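Local coordinates for novel protein similar to vertebrate potassium voltage-gated channel, subfamily H (Eag-related) family (PDB 3UKN), which probably forms the pore of a voltage-gated delayed-rectifier potassium channel, this piece being its cytoplasmic C-linker and cyclic nucleotide-binding homology domain, at residues L96-S101 against D169-S174. Numbering follows the deposited sequence.
Sequences LIIKTS and DLQYIS
K99 lays its CB over one face of the Y172 ring, 3.6 Å from the ring centroid. This is a CH-pi contact, displaced toward the rim, with Y172 CZ the nearest ring atom. The Y172 ring reaches K99 because CG sits between the backbone N and the carbonyl carbon (chi1 68°). Beneath it the backbones pair closely. K99 N bonds to Y172 O at 2.9 Å and nearly straight (173°), whereas the return bond from Y172 N to K99 O is more bent (139°). S101 and L170 form the next hydrogen-bonded pair, again with two bonds. T100 and Q171 between them are a non-hydrogen-bonded pair, and their CA atoms approach to 4.2 Å. The two strands are antiparallel neighbours in the beta-roll of the cyclic nucleotide-binding homology domain. Strand 99-103 lies at the edge of its sheet, and strand 118-122 flanks 168-174 on the other side. Packing is tight at I98 and I173, where I98 CG1 presses on I173 CD1 at 3.5 Å. I97 CD1 meets I173 CG2, the two side chains crossing at about a right angle. The pairing is looser at the I97 end, where water joins the backbones: one molecule donates to I97 O and accepts from S174 N at 3.0 Å. S174 OG caps G177 N of helix 175-184. Another water donates to T100 O and hydrogen-bonds Y172 OH at 2.9 Å. That hydroxyl also bonds to D53 N, while K99 NZ turns away to a salt bridge with D53 and a hydrogen bond to S55 O.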
loop_
_atom_site.group_PDB
_atom_site.type_symbol
_atom_site.label_atom_id
_atom_site.label_comp_id
_atom_site.label_asym_id
_atom_site.label_seq_id
_atom_site.Cartn_x
_atom_site.Cartn_y
_atom_site.Cartn_z
ATOM N N LEU B 96 -7.983 4.592 13.869
ATOM C CA LEU B 96 -8.487 3.909 12.680
ATOM C C LEU B 96 -7.409 3.520 11.641
ATOM O O LEU B 96 -7.698 2.763 10.716
ATOM C CB LEU B 96 -9.603 4.732 12.022
ATOM C CG LEU B 96 -10.877 4.953 12.843
ATOM C CD1 LEU B 96 -11.758 6.039 12.228
ATOM C CD2 LEU B 96 -11.648 3.650 13.019
ATOM N N ILE B 97 -6.185 4.036 11.785
ATOM C CA ILE B 97 -5.098 3.717 10.847
ATOM C C ILE B 97 -3.989 2.900 11.522
ATOM O O ILE B 97 -2.905 2.724 10.971
ATOM C CB ILE B 97 -4.459 4.992 10.169
ATOM C CG1 ILE B 97 -3.750 5.885 11.209
ATOM C CG2 ILE B 97 -5.502 5.772 9.334
ATOM C CD1 ILE B 97 -3.004 7.101 10.617
ATOM N N ILE B 98 -4.268 2.393 12.717
ATOM C CA ILE B 98 -3.292 1.580 13.433
ATOM C C ILE B 98 -3.374 0.126 12.967
ATOM O O ILE B 98 -4.457 -0.431 12.859
ATOM C CB ILE B 98 -3.515 1.648 14.982
ATOM C CG1 ILE B 98 -3.194 3.041 15.517
ATOM C CG2 ILE B 98 -2.683 0.602 15.700
ATOM C CD1 ILE B 98 -3.405 3.164 16.986
ATOM N N LYS B 99 -2.225 -0.484 12.704
ATOM C CA LYS B 99 -2.157 -1.856 12.207
ATOM C C LYS B 99 -1.391 -2.696 13.202
ATOM O O LYS B 99 -0.764 -2.164 14.121
ATOM C CB LYS B 99 -1.380 -1.912 10.888
ATOM C CG LYS B 99 -1.796 -0.886 9.858
ATOM C CD LYS B 99 -2.912 -1.434 9.009
ATOM C CE LYS B 99 -3.269 -0.461 7.897
ATOM N NZ LYS B 99 -4.404 -1.003 7.098
ATOM N N THR B 100 -1.398 -4.005 12.978
ATOM C CA THR B 100 -0.712 -4.943 13.844
ATOM C C THR B 100 -0.052 -6.025 13.008
ATOM O O THR B 100 -0.464 -6.290 11.869
ATOM C CB THR B 100 -1.702 -5.617 14.794
ATOM O OG1 THR B 100 -2.700 -6.290 14.021
ATOM C CG2 THR B 100 -2.384 -4.575 15.691
ATOM N N SER B 101 0.977 -6.660 13.553
ATOM C CA SER B 101 1.596 -7.779 12.856
ATOM C C SER B 101 2.362 -8.646 13.823
ATOM O O SER B 101 3.006 -8.134 14.740
ATOM C CB SER B 101 2.530 -7.306 11.732
ATOM O OG SER B 101 3.138 -8.415 11.066
ATOM N N ASP B 169 4.336 -9.332 19.009
ATOM C CA ASP B 169 3.095 -8.743 18.544
ATOM C C ASP B 169 3.251 -7.223 18.510
ATOM O O ASP B 169 3.377 -6.573 19.552
ATOM C CB ASP B 169 1.950 -9.148 19.462
ATOM C CG ASP B 169 0.600 -8.789 18.898
ATOM O OD1 ASP B 169 0.507 -7.789 18.153
ATOM O OD2 ASP B 169 -0.374 -9.505 19.208
ATOM N N LEU B 170 3.244 -6.663 17.307
ATOM C CA LEU B 170 3.526 -5.257 17.108
ATOM C C LEU B 170 2.318 -4.474 16.613
ATOM O O LEU B 170 1.485 -5.003 15.887
ATOM C CB LEU B 170 4.653 -5.120 16.090
ATOM C CG LEU B 170 5.951 -5.833 16.459
ATOM C CD1 LEU B 170 6.869 -5.910 15.239
ATOM C CD2 LEU B 170 6.630 -5.092 17.584
ATOM N N GLN B 171 2.227 -3.215 17.025
ATOM C CA GLN B 171 1.296 -2.268 16.433
ATOM C C GLN B 171 2.109 -1.172 15.789
ATOM O O GLN B 171 3.272 -0.973 16.137
ATOM C CB GLN B 171 0.385 -1.641 17.487
ATOM C CG GLN B 171 -0.587 -2.599 18.096
ATOM C CD GLN B 171 -1.533 -1.935 19.067
ATOM O OE1 GLN B 171 -1.481 -0.720 19.292
ATOM N NE2 GLN B 171 -2.409 -2.734 19.656
ATOM N N TYR B 172 1.493 -0.428 14.879
ATOM C CA TYR B 172 2.228 0.618 14.184
ATOM C C TYR B 172 1.304 1.539 13.410
ATOM O O TYR B 172 0.155 1.193 13.117
ATOM C CB TYR B 172 3.289 -0.001 13.251
ATOM C CG TYR B 172 2.734 -0.772 12.063
ATOM C CD1 TYR B 172 2.475 -0.131 10.844
ATOM C CD2 TYR B 172 2.482 -2.147 12.149
ATOM C CE1 TYR B 172 1.971 -0.851 9.728
ATOM C CE2 TYR B 172 1.976 -2.870 11.037
ATOM C CZ TYR B 172 1.720 -2.214 9.844
ATOM O OH TYR B 172 1.230 -2.935 8.769
ATOM N N ILE B 173 1.836 2.706 13.078
ATOM C CA ILE B 173 1.175 3.693 12.249
ATOM C C ILE B 173 2.222 4.195 11.233
ATOM O O ILE B 173 3.355 4.520 11.612
ATOM C CB ILE B 173 0.715 4.866 13.086
ATOM C CG1 ILE B 173 -0.151 4.380 14.244
ATOM C CG2 ILE B 173 -0.032 5.882 12.234
ATOM C CD1 ILE B 173 -0.782 5.503 15.034
ATOM N N SER B 174 1.854 4.227 9.954
ATOM C CA SER B 174 2.770 4.654 8.912
ATOM C C SER B 174 3.049 6.118 9.107
ATOM O O SER B 174 2.182 6.868 9.575
ATOM C CB SER B 174 2.145 4.459 7.532
ATOM O OG SER B 174 0.999 5.285 7.393
HETATM O O HOH W 1 -0.971 3.378 9.476
HETATM O O HOH W 2 -0.246 -5.403 9.261
#